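Local atomic coordinates of extracellular solute-binding protein (PDB entry 3PU5), a protein that probably binds a small solute, perhaps a polyamine, outside the cytoplasmic membrane and delivers it to a transporter, as periplasmic solute-binding proteins do. Residues A[48-52]-A[72-78]; A[212-218]-A[228-232]. One frame throughout, in Å; residues are numbered along the deposited sequence.

Contact 1 (A[48-52]-A[72-78])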
loop_
_atom_site.group_PDB
_atom_site.type_symbol
_atom_site.label_atom_id
_atom_site.label_comp_id
_atom_site.label_asym_id
_atom_site.label_seq_id
_atom_site.Cartn_x
_atom_site.Cartn_y
_atom_site.Cartn_z
ATOM N N ALA A 48 -6.325 -8.499 14.303
ATOM C CA ALA A 48 -5.662 -9.789 14.130
ATOM C C ALA A 48 -5.670 -10.600 15.417
ATOM O O ALA A 48 -6.001 -11.781 15.397
ATOM C CB ALA A 48 -4.249 -9.610 13.633
ATOM N N LEU A 49 -5.310 -9.984 16.539
ATOM C CA LEU A 49 -5.293 -10.732 17.802
ATOM C C LEU A 49 -6.696 -11.234 18.159
ATOM O O LEU A 49 -6.873 -12.367 18.630
ATOM C CB LEU A 49 -4.707 -9.903 18.952
ATOM C CG LEU A 49 -4.620 -10.690 20.273
ATOM C CD1 LEU A 49 -3.750 -11.931 20.106
ATOM C CD2 LEU A 49 -4.100 -9.829 21.419
ATOM N N LYS A 50 -7.696 -10.396 17.919
ATOM C CA LYS A 50 -9.066 -10.789 18.217
ATOM C C LYS A 50 -9.467 -12.008 17.402
ATOM O O LYS A 50 -10.076 -12.933 17.926
ATOM C CB LYS A 50 -10.040 -9.645 17.967
ATOM C CG LYS A 50 -11.466 -9.986 18.359
ATOM C CD LYS A 50 -12.216 -8.728 18.755
ATOM C CE LYS A 50 -13.662 -9.019 19.118
ATOM N NZ LYS A 50 -14.331 -7.739 19.455
ATOM N N ILE A 51 -9.109 -12.010 16.120
ATOM C CA ILE A 51 -9.397 -13.157 15.267
ATOM C C ILE A 51 -8.564 -14.362 15.684
ATOM O O ILE A 51 -9.056 -15.484 15.722
ATOM C CB ILE A 51 -9.135 -12.858 13.784
ATOM C CG1 ILE A 51 -10.158 -11.847 13.251
ATOM C CG2 ILE A 51 -9.193 -14.149 12.982
ATOM C CD1 ILE A 51 -9.688 -11.119 11.994
ATOM N N LEU A 52 -7.298 -14.119 15.997
ATOM C CA LEU A 52 -6.423 -15.168 16.502
ATOM C C LEU A 52 -7.007 -15.840 17.741
ATOM O O LEU A 52 -7.015 -17.070 17.855
ATOM C CB LEU A 52 -5.066 -14.570 16.864
ATOM C CG LEU A 52 -3.915 -14.936 15.942
ATOM C CD1 LEU A 52 -2.791 -13.909 16.075
ATOM C CD2 LEU A 52 -3.437 -16.344 16.282
ATOM N N ARG A 72 0.049 -12.788 10.199
ATOM C CA ARG A 72 -0.110 -13.559 11.433
ATOM C C ARG A 72 -1.216 -14.605 11.279
ATOM O O ARG A 72 -1.068 -15.760 11.693
ATOM C CB ARG A 72 -0.434 -12.634 12.617
ATOM C CG ARG A 72 0.666 -11.657 12.974
ATOM C CD ARG A 72 0.145 -10.552 13.894
ATOM N NE ARG A 72 -0.219 -11.055 15.215
ATOM C CZ ARG A 72 -0.784 -10.315 16.165
ATOM N NH1 ARG A 72 -1.055 -9.035 15.938
ATOM N NH2 ARG A 72 -1.076 -10.851 17.346
ATOM N N LEU A 73 -2.327 -14.181 10.688
ATOM C CA LEU A 73 -3.487 -15.037 10.515
ATOM C C LEU A 73 -3.221 -16.105 9.469
ATOM O O LEU A 73 -3.765 -17.203 9.535
ATOM C CB LEU A 73 -4.688 -14.203 10.094
ATOM C CG LEU A 73 -5.205 -13.306 11.200
ATOM C CD1 LEU A 73 -6.613 -12.851 10.861
ATOM C CD2 LEU A 73 -5.188 -14.093 12.488
ATOM N N ILE A 74 -2.393 -15.765 8.491
ATOM C CA ILE A 74 -1.937 -16.741 7.510
ATOM C C ILE A 74 -1.157 -17.853 8.191
ATOM O O ILE A 74 -1.410 -19.033 7.960
ATOM C CB ILE A 74 -1.026 -16.094 6.463
ATOM C CG1 ILE A 74 -1.867 -15.330 5.450
ATOM C CG2 ILE A 74 -0.217 -17.163 5.730
ATOM C CD1 ILE A 74 -2.727 -16.242 4.618
ATOM N N ARG A 75 -0.199 -17.460 9.025
ATOM C CA ARG A 75 0.654 -18.404 9.734
ATOM C C ARG A 75 -0.136 -19.276 10.712
ATOM O O ARG A 75 0.254 -20.411 10.989
ATOM C CB ARG A 75 1.761 -17.654 10.478
ATOM C CG ARG A 75 2.729 -16.923 9.558
ATOM C CD ARG A 75 3.418 -17.892 8.615
ATOM N NE ARG A 75 4.170 -18.908 9.349
ATOM C CZ ARG A 75 4.989 -19.791 8.783
ATOM N NH1 ARG A 75 5.171 -19.782 7.462
ATOM N NH2 ARG A 75 5.631 -20.679 9.536
ATOM N N ALA A 76 -1.243 -18.744 11.231
ATOM C CA ALA A 76 -2.062 -19.472 12.199
ATOM C C ALA A 76 -3.290 -20.161 11.582
ATOM O O ALA A 76 -4.156 -20.646 12.308
ATOM C CB ALA A 76 -2.480 -18.549 13.336
ATOM N N LYS A 77 -3.360 -20.191 10.254
ATOM C CA LYS A 77 -4.420 -20.904 9.532
ATOM C C LYS A 77 -5.838 -20.423 9.875
ATOM O O LYS A 77 -6.761 -21.237 10.049
ATOM C CB LYS A 77 -4.324 -22.417 9.775
ATOM C CG LYS A 77 -2.902 -22.966 9.826
ATOM C CD LYS A 77 -2.155 -22.796 8.505
ATOM C CE LYS A 77 -0.754 -23.419 8.597
ATOM N NZ LYS A 77 0.048 -23.263 7.344
ATOM N N LYS A 78 -6.019 -19.109 9.958
ATOM C CA LYS A 78 -7.320 -18.566 10.360
ATOM C C LYS A 78 -8.177 -18.088 9.184
ATOM O O LYS A 78 -9.299 -17.619 9.376
ATOM C CB LYS A 78 -7.139 -17.440 11.382
ATOM C CG LYS A 78 -6.595 -17.919 12.728
ATOM C CD LYS A 78 -7.629 -18.788 13.434
ATOM C CE LYS A 78 -7.142 -19.240 14.793
ATOM N NZ LYS A 78 -8.071 -20.272 15.350
#
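Leu52, Arg72 and Leu73 bury the most surface where helix 44-53 meets the last turn of helix 67-75, and they illustrate two helices packed through leucine methyls and the long side chain of an arginine, with no hydrogen bond between the segments. The CG of Leu52 rests against Leu73 CD2 at 3.8 Å, while its two methyls part company: CD2 meets the CB of Ala76, also at 3.8 Å, and CD1 turns to the guanidinium of Arg72, 3.7 Å from NH2. Leu73 reaches across with its terminal methyls. CD1 fits between the two ends of Ile51, 3.6 Å from CG2 and 3.7 Å from CD1, the two side chains crossing at about a right angle; CD2 goes to Leu52 and to the carbonyl oxygen of Ala48.

Arg72, one residue earlier, reaches toward Ala48 and Leu49. The bend at chi3 (68°) turns its guanidinium toward helix 44-53, where Ala48 CB sits over one face, 4.0 Å from NH1, and Leu49 CD1 approaches NH2 obliquely. The charge itself is met within its own helix, since NH1 makes a salt bridge with Asp69; toward helix 44-53 the guanidinium meets carbon atoms, the methyls of Ala48, Leu49 and Leu52.

After Arg75 the helix closes in a Schellman motif, with Lys77 at positive phi and Lys78 N bonded to Leu73 O at 3.0 Å. That turn brings Lys78 back toward Ile51 and the end of helix 44-53. On the inner side both helices lie against strand 62-65, which links them in the chain: Ala48, Ile51 and Leu73 all touch Phe65, and Ile51 also reaches Ala63. Lys78 pairs through its backbone with Lys248, just beyond strand 238-246.

Contact 2 (A[212-218]-A[228-232])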
loop_
_atom_site.group_PDB
_atom_site.type_symbol
_atom_site.label_atom_id
_atom_site.label_comp_id
_atom_site.label_asym_id
_atom_site.label_seq_id
_atom_site.Cartn_x
_atom_site.Cartn_y
_atom_site.Cartn_z
ATOM N N GLY A 212 7.486 9.730 -2.156
ATOM C CA GLY A 212 6.150 10.178 -1.823
ATOM C C GLY A 212 5.097 9.288 -2.462
ATOM O O GLY A 212 5.385 8.529 -3.399
ATOM N N TRP A 213 3.871 9.388 -1.962
ATOM C CA TRP A 213 2.786 8.530 -2.424
ATOM C C TRP A 213 2.073 9.133 -3.619
ATOM O O TRP A 213 1.902 10.353 -3.702
ATOM C CB TRP A 213 1.820 8.223 -1.269
ATOM C CG TRP A 213 2.441 7.224 -0.346
ATOM C CD1 TRP A 213 2.268 5.872 -0.367
ATOM C CD2 TRP A 213 3.402 7.489 0.683
ATOM N NE1 TRP A 213 3.044 5.279 0.596
ATOM C CE2 TRP A 213 3.751 6.252 1.257
ATOM C CE3 TRP A 213 3.991 8.658 1.186
ATOM C CZ2 TRP A 213 4.665 6.144 2.301
ATOM C CZ3 TRP A 213 4.903 8.550 2.234
ATOM C CH2 TRP A 213 5.229 7.300 2.777
ATOM N N ASP A 214 1.674 8.282 -4.558
ATOM C CA ASP A 214 1.019 8.783 -5.765
ATOM C C ASP A 214 -0.252 9.568 -5.443
ATOM O O ASP A 214 -0.361 10.734 -5.808
ATOM C CB ASP A 214 0.770 7.684 -6.818
ATOM C CG ASP A 214 -0.058 6.506 -6.292
ATOM O OD1 ASP A 214 -0.057 6.210 -5.072
ATOM O OD2 ASP A 214 -0.712 5.853 -7.125
ATOM N N GLY A 215 -1.197 8.939 -4.749
ATOM C CA GLY A 215 -2.468 9.584 -4.457
ATOM C C GLY A 215 -2.322 10.879 -3.676
ATOM O O GLY A 215 -2.871 11.920 -4.047
ATOM N N ARG A 216 -1.578 10.812 -2.577
ATOM C CA ARG A 216 -1.345 11.982 -1.747
ATOM C C ARG A 216 -0.745 13.128 -2.549
ATOM O O ARG A 216 -1.153 14.283 -2.400
ATOM C CB ARG A 216 -0.447 11.611 -0.573
ATOM C CG ARG A 216 -1.177 10.771 0.452
ATOM C CD ARG A 216 -0.297 10.406 1.618
ATOM N NE ARG A 216 -1.048 10.516 2.862
ATOM C CZ ARG A 216 -1.466 9.492 3.589
ATOM N NH1 ARG A 216 -1.205 8.248 3.209
ATOM N NH2 ARG A 216 -2.145 9.716 4.705
ATOM N N THR A 217 0.219 12.805 -3.409
ATOM C CA THR A 217 0.891 13.828 -4.197
ATOM C C THR A 217 -0.064 14.385 -5.264
ATOM O O THR A 217 -0.046 15.592 -5.540
ATOM C CB THR A 217 2.190 13.295 -4.843
ATOM O OG1 THR A 217 3.017 12.685 -3.842
ATOM C CG2 THR A 217 2.967 14.428 -5.488
ATOM N N PHE A 218 -0.909 13.521 -5.839
ATOM C CA PHE A 218 -1.871 13.962 -6.859
ATOM C C PHE A 218 -2.822 14.996 -6.264
ATOM O O PHE A 218 -3.102 16.021 -6.878
ATOM C CB PHE A 218 -2.692 12.796 -7.443
ATOM C CG PHE A 218 -1.875 11.743 -8.164
ATOM C CD1 PHE A 218 -0.643 12.038 -8.708
ATOM C CD2 PHE A 218 -2.381 10.457 -8.327
ATOM C CE1 PHE A 218 0.086 11.070 -9.378
ATOM C CE2 PHE A 218 -1.663 9.479 -8.988
ATOM C CZ PHE A 218 -0.426 9.784 -9.519
ATOM N N VAL A 228 3.623 20.708 -6.972
ATOM C CA VAL A 228 4.329 19.454 -6.726
ATOM C C VAL A 228 3.896 18.428 -7.761
ATOM O O VAL A 228 2.782 18.504 -8.287
ATOM C CB VAL A 228 4.058 18.899 -5.315
ATOM C CG1 VAL A 228 4.555 19.868 -4.266
ATOM C CG2 VAL A 228 2.575 18.610 -5.134
ATOM N N LYS A 229 4.784 17.489 -8.072
ATOM C CA LYS A 229 4.469 16.445 -9.029
ATOM C C LYS A 229 5.042 15.123 -8.545
ATOM O O LYS A 229 5.915 15.096 -7.665
ATOM C CB LYS A 229 5.004 16.792 -10.420
ATOM C CG LYS A 229 4.156 17.812 -11.165
ATOM C CD LYS A 229 4.409 17.743 -12.661
ATOM C CE LYS A 229 3.445 18.633 -13.435
ATOM N NZ LYS A 229 3.534 20.060 -13.022
ATOM N N TRP A 230 4.539 14.036 -9.122
ATOM C CA TRP A 230 4.918 12.685 -8.725
ATOM C C TRP A 230 5.514 11.965 -9.918
ATOM O O TRP A 230 5.006 12.082 -11.037
ATOM C CB TRP A 230 3.691 11.918 -8.237
ATOM C CG TRP A 230 3.983 10.568 -7.636
ATOM C CD1 TRP A 230 4.441 10.311 -6.380
ATOM C CD2 TRP A 230 3.810 9.289 -8.269
ATOM N NE1 TRP A 230 4.566 8.955 -6.185
ATOM C CE2 TRP A 230 4.187 8.305 -7.332
ATOM C CE3 TRP A 230 3.377 8.883 -9.539
ATOM C CZ2 TRP A 230 4.144 6.935 -7.623
ATOM C CZ3 TRP A 230 3.336 7.520 -9.827
ATOM C CH2 TRP A 230 3.720 6.564 -8.869
ATOM N N VAL A 231 6.586 11.223 -9.672
ATOM C CA VAL A 231 7.241 10.439 -10.709
ATOM C C VAL A 231 6.919 8.964 -10.555
ATOM O O VAL A 231 7.080 8.389 -9.485
ATOM C CB VAL A 231 8.775 10.603 -10.687
ATOM C CG1 VAL A 231 9.407 9.757 -11.779
ATOM C CG2 VAL A 231 9.161 12.072 -10.870
ATOM N N ASP A 232 6.455 8.370 -11.644
ATOM C CA ASP A 232 6.324 6.929 -11.770
ATOM C C ASP A 232 7.691 6.427 -12.238
ATOM O O ASP A 232 8.026 6.546 -13.413
ATOM C CB ASP A 232 5.240 6.628 -12.810
ATOM C CG ASP A 232 4.864 5.168 -12.867
ATOM O OD1 ASP A 232 5.443 4.364 -12.107
ATOM O OD2 ASP A 232 3.971 4.825 -13.676
#
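Trp230 carries this contact, its indole lying against the start of helix 214-223. The NE1 donor bonds Gly212 O at 2.9 Å with an N-H...O angle of 153°. The oxygen lies in the plane of the indole, yet the donor stands well above the plane of the carbonyl. One indole face is covered by Asp214, whose CB sits 3.5 Å from the centroid of the six-membered ring, almost on the ring normal, in a CH-pi contact. Phe218 completes the aromatic part, turning an edge to the face of Trp230 in an offset edge-to-face pair with the planes at 84°. With CG opposite its own backbone N (chi1 -173°), Trp230 sends the indole from the strand toward the helix, and Thr217 packs at the root of the ring, its OG1 3.8 Å from CD1.

Behind this shell, Thr217 is held by Trp213 O, which accepts hydrogen bonds from both its backbone N and, at 2.6 Å, its OG1; the two donors approach from opposite faces of the carbonyl plane. This leaves the methyl CG2 to rest on Lys229 O at 3.7 Å. The carboxylate of Asp214 leads away from the tryptophan, and its OD1 accepts from Ser112 N, tying the first turn of the helix to strand 111-117.

That strand pairs with both flanks of the contact, Gly212 with Gly114 and Val231 with Ile115. Strand 209-213 thus runs into helix 214-223, which returns to strand 229-231: a beta-alpha-beta crossover whose two parallel strands have strand 111-117 between them, antiparallel to both, within the periplasmic-binding-protein fold.

Contact 1 closes before contact 2 opens along the chain, and the two lie on opposite sides of its centre, with their centres 34 Å apart and their nearest atoms about 21 Å apart. They do not touch. Contact 1 joins two helices beside strand 62-65; contact 2 joins a strand-to-helix junction to strand 229-231. What connects them is strand pairing: 62-65 with the long, interrupted strand 238-246, and that with 111-117, the partner of both strands of contact 2. The two contacts lie in different lobes, with strand 238-246 reaching both, as in two-lobed solute-binding proteins whose chain passes more than once between the lobes.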